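Local coordinates for protein putative dioxygenase (1H-3-hydroxy-4-oxoquinaldine 2,4-dioxygenase) (Mycobacteroides abscessus subsp. abscessus, PDB 6RA3) that cleaves the ring of the Pseudomonas quinolone signal PQS with dioxygen, giving N-octanoylanthranilate and carbon monoxide, at residues A[90-95]-A[115-120]; A[119-124]-A[246-251]; A[208-213]-A[234-239]. All coordinates share one frame; numbering follows the deposited sequence.

Contact 1. Residues A[90-95]-A[115-120]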
ATOM      1  N   PHE A  90     -14.046  19.951 -12.748  1.00 38.71           N
ATOM      2  CA  PHE A  90     -13.259  19.714 -11.559  1.00 37.75           C
ATOM      3  C   PHE A  90     -12.590  20.992 -11.108  1.00 35.11           C
ATOM      4  O   PHE A  90     -12.395  21.937 -11.876  1.00 37.42           O
ATOM      5  CB  PHE A  90     -12.223  18.592 -11.783  1.00 39.29           C
ATOM      6  CG  PHE A  90     -11.191  18.868 -12.869  1.00 34.05           C
ATOM      7  CD1 PHE A  90     -11.418  18.489 -14.183  1.00 37.41           C
ATOM      8  CD2 PHE A  90      -9.974  19.430 -12.547  1.00 35.20           C
ATOM      9  CE1 PHE A  90     -10.438  18.697 -15.178  1.00 31.07           C
ATOM     10  CE2 PHE A  90      -8.991  19.633 -13.523  1.00 27.46           C
ATOM     11  CZ  PHE A  90      -9.224  19.268 -14.825  1.00 31.76           C
ATOM     12  N   VAL A  91     -12.227  20.976  -9.840  1.00 32.11           N
ATOM     13  CA  VAL A  91     -11.659  22.116  -9.145  1.00 35.13           C
ATOM     14  C   VAL A  91     -10.308  21.693  -8.588  1.00 38.83           C
ATOM     15  O   VAL A  91     -10.232  21.064  -7.533  1.00 35.37           O
ATOM     16  CB  VAL A  91     -12.591  22.603  -8.022  1.00 35.01           C
ATOM     17  CG1 VAL A  91     -11.873  23.567  -7.117  1.00 31.36           C
ATOM     18  CG2 VAL A  91     -13.835  23.229  -8.616  1.00 35.92           C
ATOM     19  N   PRO A  92      -9.206  22.048  -9.262  1.00 39.98           N
ATOM     20  CA  PRO A  92      -7.882  21.802  -8.683  1.00 34.54           C
ATOM     21  C   PRO A  92      -7.682  22.508  -7.353  1.00 32.04           C
ATOM     22  O   PRO A  92      -8.064  23.663  -7.178  1.00 36.03           O
ATOM     23  CB  PRO A  92      -6.927  22.349  -9.743  1.00 28.68           C
ATOM     24  CG  PRO A  92      -7.676  22.307 -11.010  1.00 42.37           C
ATOM     25  CD  PRO A  92      -9.126  22.476 -10.676  1.00 35.77           C
ATOM     26  N   ILE A  93      -7.093  21.783  -6.407  1.00 26.03           N
ATOM     27  CA  ILE A  93      -6.539  22.318  -5.175  1.00 29.73           C
ATOM     28  C   ILE A  93      -5.042  22.013  -5.221  1.00 38.18           C
ATOM     29  O   ILE A  93      -4.660  20.839  -5.304  1.00 34.68           O
ATOM     30  CB  ILE A  93      -7.181  21.696  -3.924  1.00 31.63           C
ATOM     31  CG1 ILE A  93      -8.720  21.789  -3.973  1.00 37.31           C
ATOM     32  CG2 ILE A  93      -6.610  22.337  -2.631  1.00 27.86           C
ATOM     33  CD1 ILE A  93      -9.411  21.273  -2.669  1.00 39.35           C
ATOM     34  N   ALA A  94      -4.191  23.052  -5.158  1.00 37.75           N
ATOM     35  CA  ALA A  94      -2.761  22.901  -5.464  1.00 35.68           C
ATOM     36  C   ALA A  94      -1.876  23.573  -4.423  1.00 40.90           C
ATOM     37  O   ALA A  94      -2.056  24.759  -4.108  1.00 39.35           O
ATOM     38  CB  ALA A  94      -2.456  23.465  -6.850  1.00 34.39           C
ATOM     39  N   HIS A  95      -0.882  22.833  -3.924  1.00 40.20           N
ATOM     40  CA  HIS A  95      -0.002  23.340  -2.885  1.00 41.72           C
ATOM     41  C   HIS A  95       1.234  24.001  -3.481  1.00 44.44           C
ATOM     42  O   HIS A  95       1.899  23.429  -4.357  1.00 33.62           O
ATOM     43  CB  HIS A  95       0.448  22.246  -1.938  1.00 42.21           C
ATOM     44  CG  HIS A  95       1.406  22.736  -0.906  1.00 44.01           C
ATOM     45  ND1 HIS A  95       2.767  22.544  -1.006  1.00 46.01           N
ATOM     46  CD2 HIS A  95       1.206  23.449   0.227  1.00 40.47           C
ATOM     47  CE1 HIS A  95       3.358  23.084   0.041  1.00 44.80           C
ATOM     48  NE2 HIS A  95       2.433  23.639   0.803  1.00 43.46           N
ATOM     49  N   PRO A 115     -13.954  25.220 -13.550  1.00 50.46           N
ATOM     50  CA  PRO A 115     -14.575  26.490 -13.146  1.00 43.28           C
ATOM     51  C   PRO A 115     -13.893  27.169 -11.984  1.00 42.71           C
ATOM     52  O   PRO A 115     -14.213  28.324 -11.689  1.00 49.70           O
ATOM     53  CB  PRO A 115     -15.984  26.057 -12.739  1.00 50.73           C
ATOM     54  CG  PRO A 115     -15.737  24.710 -12.129  1.00 51.06           C
ATOM     55  CD  PRO A 115     -14.714  24.066 -13.034  1.00 44.34           C
ATOM     56  N   ALA A 116     -12.978  26.507 -11.298  1.00 42.05           N
ATOM     57  CA  ALA A 116     -12.319  27.162 -10.183  1.00 40.45           C
ATOM     58  C   ALA A 116     -11.016  26.440  -9.870  1.00 41.45           C
ATOM     59  O   ALA A 116     -10.812  25.281 -10.251  1.00 35.83           O
ATOM     60  CB  ALA A 116     -13.226  27.209  -8.954  1.00 41.17           C
ATOM     61  N   VAL A 117     -10.154  27.148  -9.149  1.00 36.09           N
ATOM     62  CA  VAL A 117      -8.826  26.688  -8.749  1.00 40.24           C
ATOM     63  C   VAL A 117      -8.502  27.306  -7.405  1.00 30.57           C
ATOM     64  O   VAL A 117      -8.545  28.527  -7.259  1.00 42.24           O
ATOM     65  CB  VAL A 117      -7.712  27.091  -9.748  1.00 39.85           C
ATOM     66  CG1 VAL A 117      -6.319  26.767  -9.161  1.00 41.49           C
ATOM     67  CG2 VAL A 117      -7.907  26.447 -11.094  1.00 41.03           C
ATOM     68  N   MET A 118      -8.112  26.485  -6.442  1.00 33.69           N
ATOM     69  CA  MET A 118      -7.561  26.956  -5.178  1.00 33.31           C
ATOM     70  C   MET A 118      -6.058  26.698  -5.139  1.00 45.94           C
ATOM     71  O   MET A 118      -5.599  25.599  -5.481  1.00 32.69           O
ATOM     72  CB  MET A 118      -8.229  26.268  -3.986  1.00 34.18           C
ATOM     73  CG  MET A 118      -7.634  26.639  -2.652  1.00 48.16           C
ATOM     74  SD  MET A 118      -8.708  26.377  -1.207  1.00 48.19           S
ATOM     75  CE  MET A 118      -9.878  27.648  -1.568  1.00 55.38           C
ATOM     76  N   ILE A 119      -5.300  27.703  -4.694  1.00 45.34           N
ATOM     77  CA  ILE A 119      -3.850  27.613  -4.555  1.00 41.54           C
ATOM     78  C   ILE A 119      -3.490  27.924  -3.115  1.00 41.79           C
ATOM     79  O   ILE A 119      -4.059  28.836  -2.506  1.00 45.98           O
ATOM     80  CB  ILE A 119      -3.124  28.547  -5.542  1.00 41.69           C
ATOM     81  CG1 ILE A 119      -3.505  28.170  -6.986  1.00 47.10           C
ATOM     82  CG2 ILE A 119      -1.615  28.478  -5.339  1.00 53.20           C
ATOM     83  CD1 ILE A 119      -2.940  29.078  -8.068  1.00 53.92           C
ATOM     84  N   LEU A 120      -2.584  27.125  -2.560  1.00 42.37           N
ATOM     85  CA  LEU A 120      -2.135  27.217  -1.175  1.00 48.14           C
ATOM     86  C   LEU A 120      -0.684  27.699  -1.164  1.00 53.70           C
ATOM     87  O   LEU A 120       0.207  27.002  -1.669  1.00 44.15           O
ATOM     88  CB  LEU A 120      -2.250  25.865  -0.472  1.00 57.07           C
ATOM     89  CG  LEU A 120      -3.583  25.339   0.076  1.00 50.83           C
ATOM     90  CD1 LEU A 120      -4.770  25.732  -0.767  1.00 44.45           C
ATOM     91  CD2 LEU A 120      -3.481  23.830   0.193  1.00 47.09           C
TER

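Contact 2. Residues A[119-124]-A[246-251]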
ATOM      1  N   ILE A 119      -5.300  27.703  -4.694  1.00 45.34           N
ATOM      2  CA  ILE A 119      -3.850  27.613  -4.555  1.00 41.54           C
ATOM      3  C   ILE A 119      -3.490  27.924  -3.115  1.00 41.79           C
ATOM      4  O   ILE A 119      -4.059  28.836  -2.506  1.00 45.98           O
ATOM      5  CB  ILE A 119      -3.124  28.547  -5.542  1.00 41.69           C
ATOM      6  CG1 ILE A 119      -3.505  28.170  -6.986  1.00 47.10           C
ATOM      7  CG2 ILE A 119      -1.615  28.478  -5.339  1.00 53.20           C
ATOM      8  CD1 ILE A 119      -2.940  29.078  -8.068  1.00 53.92           C
ATOM      9  N   LEU A 120      -2.584  27.125  -2.560  1.00 42.37           N
ATOM     10  CA  LEU A 120      -2.135  27.217  -1.175  1.00 48.14           C
ATOM     11  C   LEU A 120      -0.684  27.699  -1.164  1.00 53.70           C
ATOM     12  O   LEU A 120       0.207  27.002  -1.669  1.00 44.15           O
ATOM     13  CB  LEU A 120      -2.250  25.865  -0.472  1.00 57.07           C
ATOM     14  CG  LEU A 120      -3.583  25.339   0.076  1.00 50.83           C
ATOM     15  CD1 LEU A 120      -4.770  25.732  -0.767  1.00 44.45           C
ATOM     16  CD2 LEU A 120      -3.481  23.830   0.193  1.00 47.09           C
ATOM     17  N   ASP A 121      -0.465  28.903  -0.613  1.00 54.13           N
ATOM     18  CA  ASP A 121       0.855  29.402  -0.188  1.00 48.71           C
ATOM     19  C   ASP A 121       1.873  29.448  -1.329  1.00 46.85           C
ATOM     20  O   ASP A 121       2.992  28.954  -1.200  1.00 50.97           O
ATOM     21  CB  ASP A 121       1.384  28.565   0.976  1.00 48.24           C
ATOM     22  CG  ASP A 121       2.030  29.411   2.068  1.00 51.59           C
ATOM     23  OD1 ASP A 121       3.189  29.856   1.897  1.00 48.18           O
ATOM     24  OD2 ASP A 121       1.369  29.635   3.106  1.00 52.07           O
ATOM     25  N   LEU A 122       1.484  30.064  -2.448  1.00 44.99           N
ATOM     26  CA  LEU A 122       2.341  30.251  -3.619  1.00 49.58           C
ATOM     27  C   LEU A 122       2.786  31.713  -3.703  1.00 55.03           C
ATOM     28  O   LEU A 122       1.947  32.619  -3.689  1.00 41.11           O
ATOM     29  CB  LEU A 122       1.597  29.841  -4.896  1.00 41.78           C
ATOM     30  CG  LEU A 122       2.253  30.135  -6.247  1.00 48.76           C
ATOM     31  CD1 LEU A 122       3.638  29.468  -6.373  1.00 47.86           C
ATOM     32  CD2 LEU A 122       1.344  29.708  -7.377  1.00 45.07           C
ATOM     33  N   ILE A 123       4.104  31.936  -3.786  1.00 52.82           N
ATOM     34  CA  ILE A 123       4.665  33.293  -3.810  1.00 41.46           C
ATOM     35  C   ILE A 123       4.104  34.048  -5.009  1.00 46.04           C
ATOM     36  O   ILE A 123       4.329  33.673  -6.167  1.00 40.40           O
ATOM     37  CB  ILE A 123       6.206  33.225  -3.828  1.00 48.58           C
ATOM     38  CG1 ILE A 123       6.748  32.696  -2.495  1.00 47.50           C
ATOM     39  CG2 ILE A 123       6.846  34.570  -4.123  1.00 51.19           C
ATOM     40  CD1 ILE A 123       6.403  33.548  -1.290  1.00 47.99           C
ATOM     41  N   MET A 124       3.349  35.121  -4.740  1.00 46.66           N
ATOM     42  CA  MET A 124       2.659  35.824  -5.814  1.00 49.50           C
ATOM     43  C   MET A 124       3.466  36.994  -6.373  1.00 49.22           C
ATOM     44  O   MET A 124       3.186  37.449  -7.491  1.00 46.95           O
ATOM     45  CB  MET A 124       1.292  36.303  -5.311  1.00 51.30           C
ATOM     46  CG  MET A 124       0.263  35.164  -5.145  1.00 44.46           C
ATOM     47  SD  MET A 124      -0.295  34.509  -6.742  1.00 47.65           S
ATOM     48  CE  MET A 124      -1.069  32.983  -6.160  1.00 46.50           C
ATOM     49  N   HIS A 246       4.106  27.104   6.007  1.00 40.51           N
ATOM     50  CA  HIS A 246       3.924  27.037   4.565  1.00 46.39           C
ATOM     51  C   HIS A 246       2.912  25.972   4.169  1.00 40.18           C
ATOM     52  O   HIS A 246       2.656  25.809   2.973  1.00 44.41           O
ATOM     53  CB  HIS A 246       5.323  26.770   3.951  1.00 50.64           C
ATOM     54  CG  HIS A 246       5.384  26.637   2.449  1.00 52.90           C
ATOM     55  ND1 HIS A 246       4.857  27.568   1.579  1.00 46.47           N
ATOM     56  CD2 HIS A 246       6.002  25.713   1.671  1.00 55.60           C
ATOM     57  CE1 HIS A 246       5.112  27.205   0.333  1.00 48.02           C
ATOM     58  NE2 HIS A 246       5.808  26.083   0.360  1.00 49.92           N
ATOM     59  N   PHE A 247       2.323  25.253   5.131  1.00 45.48           N
ATOM     60  CA  PHE A 247       1.476  24.087   4.854  1.00 51.02           C
ATOM     61  C   PHE A 247       0.070  24.299   5.410  1.00 41.82           C
ATOM     62  O   PHE A 247      -0.348  23.611   6.350  1.00 40.83           O
ATOM     63  CB  PHE A 247       2.101  22.818   5.438  1.00 47.98           C
ATOM     64  CG  PHE A 247       3.436  22.488   4.839  1.00 46.47           C
ATOM     65  CD1 PHE A 247       3.528  22.069   3.526  1.00 41.33           C
ATOM     66  CD2 PHE A 247       4.598  22.631   5.578  1.00 48.09           C
ATOM     67  CE1 PHE A 247       4.753  21.791   2.963  1.00 42.78           C
ATOM     68  CE2 PHE A 247       5.830  22.344   5.016  1.00 43.06           C
ATOM     69  CZ  PHE A 247       5.901  21.927   3.716  1.00 42.65           C
ATOM     70  N   PRO A 248      -0.691  25.236   4.844  1.00 39.43           N
ATOM     71  CA  PRO A 248      -2.036  25.486   5.387  1.00 44.11           C
ATOM     72  C   PRO A 248      -2.966  24.284   5.250  1.00 42.14           C
ATOM     73  O   PRO A 248      -3.759  24.012   6.163  1.00 41.47           O
ATOM     74  CB  PRO A 248      -2.519  26.695   4.576  1.00 44.14           C
ATOM     75  CG  PRO A 248      -1.713  26.693   3.321  1.00 48.02           C
ATOM     76  CD  PRO A 248      -0.392  26.059   3.661  1.00 46.71           C
ATOM     77  N   GLY A 249      -2.880  23.548   4.137  1.00 40.49           N
ATOM     78  CA  GLY A 249      -3.694  22.348   3.961  1.00 37.51           C
ATOM     79  C   GLY A 249      -3.450  21.267   5.004  1.00 39.61           C
ATOM     80  O   GLY A 249      -4.343  20.462   5.285  1.00 34.22           O
ATOM     81  N   ILE A 250      -2.260  21.235   5.597  1.00 35.65           N
ATOM     82  CA  ILE A 250      -1.933  20.261   6.630  1.00 35.43           C
ATOM     83  C   ILE A 250      -2.094  20.859   8.014  1.00 36.48           C
ATOM     84  O   ILE A 250      -2.492  20.167   8.952  1.00 36.63           O
ATOM     85  CB  ILE A 250      -0.494  19.717   6.453  1.00 36.96           C
ATOM     86  CG1 ILE A 250      -0.264  19.199   5.034  1.00 38.92           C
ATOM     87  CG2 ILE A 250      -0.209  18.638   7.523  1.00 41.29           C
ATOM     88  CD1 ILE A 250       1.171  18.774   4.764  1.00 35.71           C
ATOM     89  N   GLU A 251      -1.696  22.125   8.164  1.00 44.64           N
ATOM     90  CA  GLU A 251      -1.791  22.777   9.462  1.00 41.42           C
ATOM     91  C   GLU A 251      -3.242  23.080   9.806  1.00 33.72           C
ATOM     92  O   GLU A 251      -3.639  22.969  10.969  1.00 34.56           O
ATOM     93  CB  GLU A 251      -0.969  24.063   9.472  1.00 42.14           C
ATOM     94  CG  GLU A 251      -0.822  24.642  10.861  1.00 44.99           C
ATOM     95  CD  GLU A 251      -0.281  26.055  10.875  1.00 41.39           C
ATOM     96  OE1 GLU A 251      -0.064  26.640   9.795  1.00 42.11           O
ATOM     97  OE2 GLU A 251      -0.083  26.577  11.987  1.00 46.01           O
TER

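Contact 3. Residues A[208-213]-A[234-239]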
ATOM      1  N   CYS A 208     -10.993  31.324 -15.068  1.00 55.77           N
ATOM      2  CA  CYS A 208     -11.928  30.768 -14.100  1.00 55.12           C
ATOM      3  C   CYS A 208     -11.761  31.484 -12.749  1.00 47.68           C
ATOM      4  O   CYS A 208     -10.881  32.326 -12.568  1.00 46.94           O
ATOM      5  CB  CYS A 208     -11.690  29.262 -13.951  1.00 54.46           C
ATOM      6  SG  CYS A 208     -10.110  28.889 -13.151  1.00 46.30           S
ATOM      7  N   ALA A 209     -12.614  31.135 -11.790  1.00 40.61           N
ATOM      8  CA  ALA A 209     -12.480  31.670 -10.440  1.00 44.09           C
ATOM      9  C   ALA A 209     -11.242  31.102  -9.768  1.00 48.14           C
ATOM     10  O   ALA A 209     -11.053  29.882  -9.710  1.00 44.53           O
ATOM     11  CB  ALA A 209     -13.714  31.339  -9.612  1.00 55.40           C
ATOM     12  N   ILE A 210     -10.394  31.977  -9.258  1.00 40.90           N
ATOM     13  CA  ILE A 210      -9.154  31.553  -8.626  1.00 44.60           C
ATOM     14  C   ILE A 210      -9.113  32.107  -7.217  1.00 38.69           C
ATOM     15  O   ILE A 210      -9.462  33.269  -6.991  1.00 43.86           O
ATOM     16  CB  ILE A 210      -7.933  32.013  -9.447  1.00 45.17           C
ATOM     17  CG1 ILE A 210      -7.959  31.350 -10.821  1.00 44.69           C
ATOM     18  CG2 ILE A 210      -6.671  31.723  -8.697  1.00 38.70           C
ATOM     19  CD1 ILE A 210      -7.036  31.980 -11.845  1.00 61.81           C
ATOM     20  N   ARG A 211      -8.685  31.281  -6.268  1.00 35.02           N
ATOM     21  CA  ARG A 211      -8.547  31.698  -4.880  1.00 35.29           C
ATOM     22  C   ARG A 211      -7.185  31.267  -4.367  1.00 49.35           C
ATOM     23  O   ARG A 211      -6.841  30.080  -4.427  1.00 41.21           O
ATOM     24  CB  ARG A 211      -9.650  31.131  -3.972  1.00 37.20           C
ATOM     25  CG  ARG A 211      -9.482  31.572  -2.491  1.00 37.00           C
ATOM     26  CD  ARG A 211     -10.758  31.448  -1.607  1.00 45.39           C
ATOM     27  NE  ARG A 211     -11.990  31.816  -2.306  1.00 38.89           N
ATOM     28  CZ  ARG A 211     -13.221  31.615  -1.834  1.00 42.41           C
ATOM     29  NH1 ARG A 211     -13.416  31.050  -0.637  1.00 46.74           N
ATOM     30  NH2 ARG A 211     -14.268  31.989  -2.560  1.00 36.40           N
ATOM     31  N   HIS A 212      -6.422  32.225  -3.848  1.00 47.29           N
ATOM     32  CA  HIS A 212      -5.174  31.940  -3.161  1.00 46.04           C
ATOM     33  C   HIS A 212      -5.420  32.023  -1.665  1.00 43.40           C
ATOM     34  O   HIS A 212      -5.983  33.006  -1.172  1.00 40.14           O
ATOM     35  CB  HIS A 212      -4.071  32.914  -3.591  1.00 46.88           C
ATOM     36  CG  HIS A 212      -2.746  32.646  -2.956  1.00 52.30           C
ATOM     37  ND1 HIS A 212      -1.816  33.638  -2.736  1.00 56.49           N
ATOM     38  CD2 HIS A 212      -2.188  31.500  -2.499  1.00 50.53           C
ATOM     39  CE1 HIS A 212      -0.746  33.119  -2.162  1.00 57.63           C
ATOM     40  NE2 HIS A 212      -0.949  31.824  -2.001  1.00 58.49           N
ATOM     41  N   VAL A 213      -5.049  30.963  -0.962  1.00 41.33           N
ATOM     42  CA  VAL A 213      -5.124  30.878   0.485  1.00 47.13           C
ATOM     43  C   VAL A 213      -3.712  30.634   0.978  1.00 54.50           C
ATOM     44  O   VAL A 213      -3.007  29.774   0.438  1.00 47.29           O
ATOM     45  CB  VAL A 213      -6.059  29.740   0.939  1.00 58.86           C
ATOM     46  CG1 VAL A 213      -6.072  29.646   2.427  1.00 47.50           C
ATOM     47  CG2 VAL A 213      -7.462  29.952   0.410  1.00 68.37           C
ATOM     48  N   PRO A 234     -12.493  40.518 -11.016  1.00 58.84           N
ATOM     49  CA  PRO A 234     -13.574  39.885 -10.239  1.00 56.56           C
ATOM     50  C   PRO A 234     -13.335  38.411  -9.948  1.00 51.97           C
ATOM     51  O   PRO A 234     -13.738  37.939  -8.882  1.00 47.52           O
ATOM     52  CB  PRO A 234     -14.810  40.088 -11.133  1.00 51.74           C
ATOM     53  CG  PRO A 234     -14.493  41.315 -11.935  1.00 54.56           C
ATOM     54  CD  PRO A 234     -13.008  41.217 -12.209  1.00 54.93           C
ATOM     55  N   TRP A 235     -12.682  37.672 -10.857  1.00 52.43           N
ATOM     56  CA  TRP A 235     -12.554  36.224 -10.698  1.00 48.50           C
ATOM     57  C   TRP A 235     -11.547  35.815  -9.637  1.00 47.21           C
ATOM     58  O   TRP A 235     -11.471  34.627  -9.312  1.00 49.34           O
ATOM     59  CB  TRP A 235     -12.170  35.567 -12.029  1.00 55.43           C
ATOM     60  CG  TRP A 235     -11.156  36.301 -12.830  1.00 53.85           C
ATOM     61  CD1 TRP A 235     -11.396  37.116 -13.904  1.00 55.20           C
ATOM     62  CD2 TRP A 235      -9.732  36.292 -12.641  1.00 54.83           C
ATOM     63  NE1 TRP A 235     -10.209  37.613 -14.394  1.00 58.46           N
ATOM     64  CE2 TRP A 235      -9.173  37.120 -13.637  1.00 58.88           C
ATOM     65  CE3 TRP A 235      -8.876  35.658 -11.730  1.00 52.61           C
ATOM     66  CZ2 TRP A 235      -7.795  37.331 -13.747  1.00 56.42           C
ATOM     67  CZ3 TRP A 235      -7.504  35.876 -11.837  1.00 54.47           C
ATOM     68  CH2 TRP A 235      -6.983  36.702 -12.837  1.00 58.87           C
ATOM     69  N   PHE A 236     -10.782  36.746  -9.093  1.00 44.11           N
ATOM     70  CA  PHE A 236      -9.759  36.430  -8.114  1.00 42.31           C
ATOM     71  C   PHE A 236     -10.256  36.787  -6.727  1.00 41.99           C
ATOM     72  O   PHE A 236     -10.900  37.819  -6.529  1.00 46.06           O
ATOM     73  CB  PHE A 236      -8.448  37.176  -8.408  1.00 45.50           C
ATOM     74  CG  PHE A 236      -7.326  36.833  -7.458  1.00 44.12           C
ATOM     75  CD1 PHE A 236      -6.444  35.791  -7.744  1.00 43.67           C
ATOM     76  CD2 PHE A 236      -7.143  37.549  -6.281  1.00 41.32           C
ATOM     77  CE1 PHE A 236      -5.385  35.485  -6.861  1.00 43.72           C
ATOM     78  CE2 PHE A 236      -6.100  37.247  -5.399  1.00 43.48           C
ATOM     79  CZ  PHE A 236      -5.224  36.211  -5.677  1.00 33.83           C
ATOM     80  N   SER A 237      -9.956  35.915  -5.778  1.00 37.00           N
ATOM     81  CA  SER A 237     -10.193  36.144  -4.364  1.00 39.60           C
ATOM     82  C   SER A 237      -9.047  35.499  -3.624  1.00 39.34           C
ATOM     83  O   SER A 237      -8.243  34.767  -4.207  1.00 43.01           O
ATOM     84  CB  SER A 237     -11.528  35.549  -3.877  1.00 41.39           C
ATOM     85  OG  SER A 237     -11.559  34.144  -4.111  1.00 40.24           O
ATOM     86  N   TYR A 238      -8.994  35.738  -2.325  1.00 35.33           N
ATOM     87  CA  TYR A 238      -7.859  35.302  -1.535  1.00 35.79           C
ATOM     88  C   TYR A 238      -8.230  35.414  -0.066  1.00 41.20           C
ATOM     89  O   TYR A 238      -9.223  36.047   0.301  1.00 38.25           O
ATOM     90  CB  TYR A 238      -6.607  36.147  -1.827  1.00 45.93           C
ATOM     91  CG  TYR A 238      -6.603  37.492  -1.114  1.00 43.71           C
ATOM     92  CD1 TYR A 238      -6.088  37.615   0.174  1.00 43.13           C
ATOM     93  CD2 TYR A 238      -7.138  38.624  -1.720  1.00 46.40           C
ATOM     94  CE1 TYR A 238      -6.085  38.826   0.832  1.00 49.32           C
ATOM     95  CE2 TYR A 238      -7.137  39.853  -1.070  1.00 47.87           C
ATOM     96  CZ  TYR A 238      -6.607  39.943   0.208  1.00 53.17           C
ATOM     97  OH  TYR A 238      -6.600  41.154   0.860  1.00 54.33           O
ATOM     98  N   ARG A 239      -7.374  34.848   0.774  1.00 40.21           N
ATOM     99  CA  ARG A 239      -7.636  34.757   2.200  1.00 45.73           C
ATOM    100  C   ARG A 239      -6.356  34.398   2.948  1.00 52.17           C
ATOM    101  O   ARG A 239      -5.862  33.266   2.851  1.00 51.27           O
ATOM    102  CB  ARG A 239      -8.735  33.721   2.452  1.00 48.75           C
ATOM    103  CG  ARG A 239      -9.128  33.540   3.919  1.00 54.17           C
ATOM    104  CD  ARG A 239     -10.599  33.889   4.171  1.00 62.10           C
ATOM    105  NE  ARG A 239     -11.473  33.502   3.065  1.00 67.15           N
ATOM    106  CZ  ARG A 239     -12.795  33.623   3.070  1.00 79.72           C
ATOM    107  NH1 ARG A 239     -13.421  34.117   4.134  1.00 82.77           N
ATOM    108  NH2 ARG A 239     -13.490  33.241   2.002  1.00 79.99           N
TER
HETATM  109  O   HOH W   1     -14.414  32.901  -5.442  1.00 47.04           O

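Contact 1. Residues A[90-95]-A[115-120]
Ile93 pairs with Met118, and Ala94 with Ile119, where strands 90-95 and 116-120 run parallel. They are neighbours in the central sheet of the alpha/beta hydrolase fold, joined through helix 99-109 as a beta-alpha-beta crossover. Side chains alternate between the two faces. Ile93, Met118, His95 and Leu120 share one face. Ile93 sets CG2 4.4 Å from Met118 CG and 4.3 Å from Leu120 CD1. The Met118 chain then bends at chi3 (-69°) and carries its tip off strand 90-95 to helix 253-266, against Glu259 and Leu263. Ala94 and Ile119 lie on the other face, against helix 99-109. Nearer the strand starts, the Pro92 ring meets the Val117 branch obliquely, with Pro92 CG 4.1 Å from Val117 CG2. Val91 CG2 rests 4.0 Å from Ala116 CB. His95 carries its ring beyond the strand pair. Its NE2 hydrogen-bonds to the carbonyl oxygen of His246. In the backbone, Pro92 O and Ala94 O accept hydrogen bonds from Met118 N and Leu120 N. Between them, Ala94 N reaches Met118 O at 2.9 Å, with the donor tilted 20° from the carbonyl plane.

Contact 2. Residues A[119-124]-A[246-251]
Asp121 and His246 meet through a carboxylate-imidazole hydrogen bond in the probable active site. His246 is probably the proton donor and acceptor of the reaction. Asp121 stands just past the end of strand 116-120, with a left-handed backbone conformation. Its CB points toward segment 246-251 and lies 3.6 Å from the carbonyl oxygen His246 O. The first torsion is unusual for a side chain (chi1 -138°) and turns the carboxylate to the imidazole. CG follows at 3.4 Å from His246 ND1. OD1 makes the bond itself. His246 ND1 donates to Asp121 OD1 over 2.8 Å, nearly straight at 164°. The acceptor lies in the plane of the imidazole, at its edge. The N-H comes from above the carboxylate plane, 57° out of it, and the two flat groups stand almost perpendicular. OD2 accepts from the backbone N of Ser215 and has Pro248 CD 4.0 Å away. So each carboxylate oxygen has its own donor, which should limit rotation of the group. Asp121 O adds a second approach to the ring, 3.1 Å from His246 CE1. Beside this pair, Leu120 CB touches Pro248 CG at 3.9 Å, and Leu120 CD2 reaches Gly249 N at 4.0 Å. The bond is consistent with the acid-histidine pair of an alpha/beta hydrolase catalytic triad. In the fold, Asp121 fits between Phe214 at the end of strand 209-214, Pro217 in the following loop, and the first turn of helix 248-251. Trp155 of helix 144-156 stacks on the His246 ring.

Contact 3. Residues A[208-213]-A[234-239]
Ile210 faces Phe236, and Arg211 faces Ser237, across two parallel strands at one margin of the alpha/beta hydrolase sheet. Strands 209-214 and 236-240 form a beta-alpha-beta unit with helix 221-232. Strand 236-240 is the outermost on this side within the chain. Backbone bonds come first. Ile210 N and His212 N donate to Trp235 O and Ser237 O. Ile210 O and His212 O accept from Ser237 N and Arg239 N. The His212 carbonyl also lies close to Tyr238 CA, at 3.0 Å from His212 O. Apolar contacts gather on the face of Ile210, His212 and Phe236. Ile210 runs alongside Trp235, its CD1 3.9 Å from Trp235 CZ3. Ile210 CG2 packs 4.2 Å from Phe236 CD1, and Phe236 CZ lies 4.1 Å from His212 CB. Phe236 gets there with CG anti to its backbone N (chi1 -177°), which lays the ring back over strand 209-214. Met201 of helix 197-202 covers this patch. Polar contacts lie on the opposite face. Arg211 and Arg239 point the same way, with Arg211 NH1 3.4 Å from Arg239 NH2. Glu259 of helix 253-266 forms salt bridges to both, and Asp262 to Arg211, so the two guanidinium groups share an acidic site. Arg211 NE donates to Ser237 OG at 3.0 Å, with the hydroxyl tilted 27° from the guanidinium plane. A water at the guanidinium edge accepts from Arg211 NH2 at 3.0 Å and makes a weak contact with Ser237 OG.

Contacts 1 and 3 are two parallel strand pairs of the same sheet, their centres about 10 Å apart. Strands 116-120 and 209-214 are neighbours and join them, with Ile119 O 2.8 Å from Val213 N and Ile119 N 2.8 Å from Arg211 O. Contact 2 grows from the end of strand 116-120, which contact 1 also uses. There the sheet meets the probable catalytic histidine, His246. His95 of contact 1 reaches the backbone of the same histidine, with His95 NE2 3.1 Å from His246 O. The side chain of His97, a probable substrate-binding residue, is about 5 Å from that of His246. Contact 3 is more remote, the His212 side chain about 8 Å from that of His246, but His212 NE2 hydrogen-bonds to Leu122 N, next to Asp121.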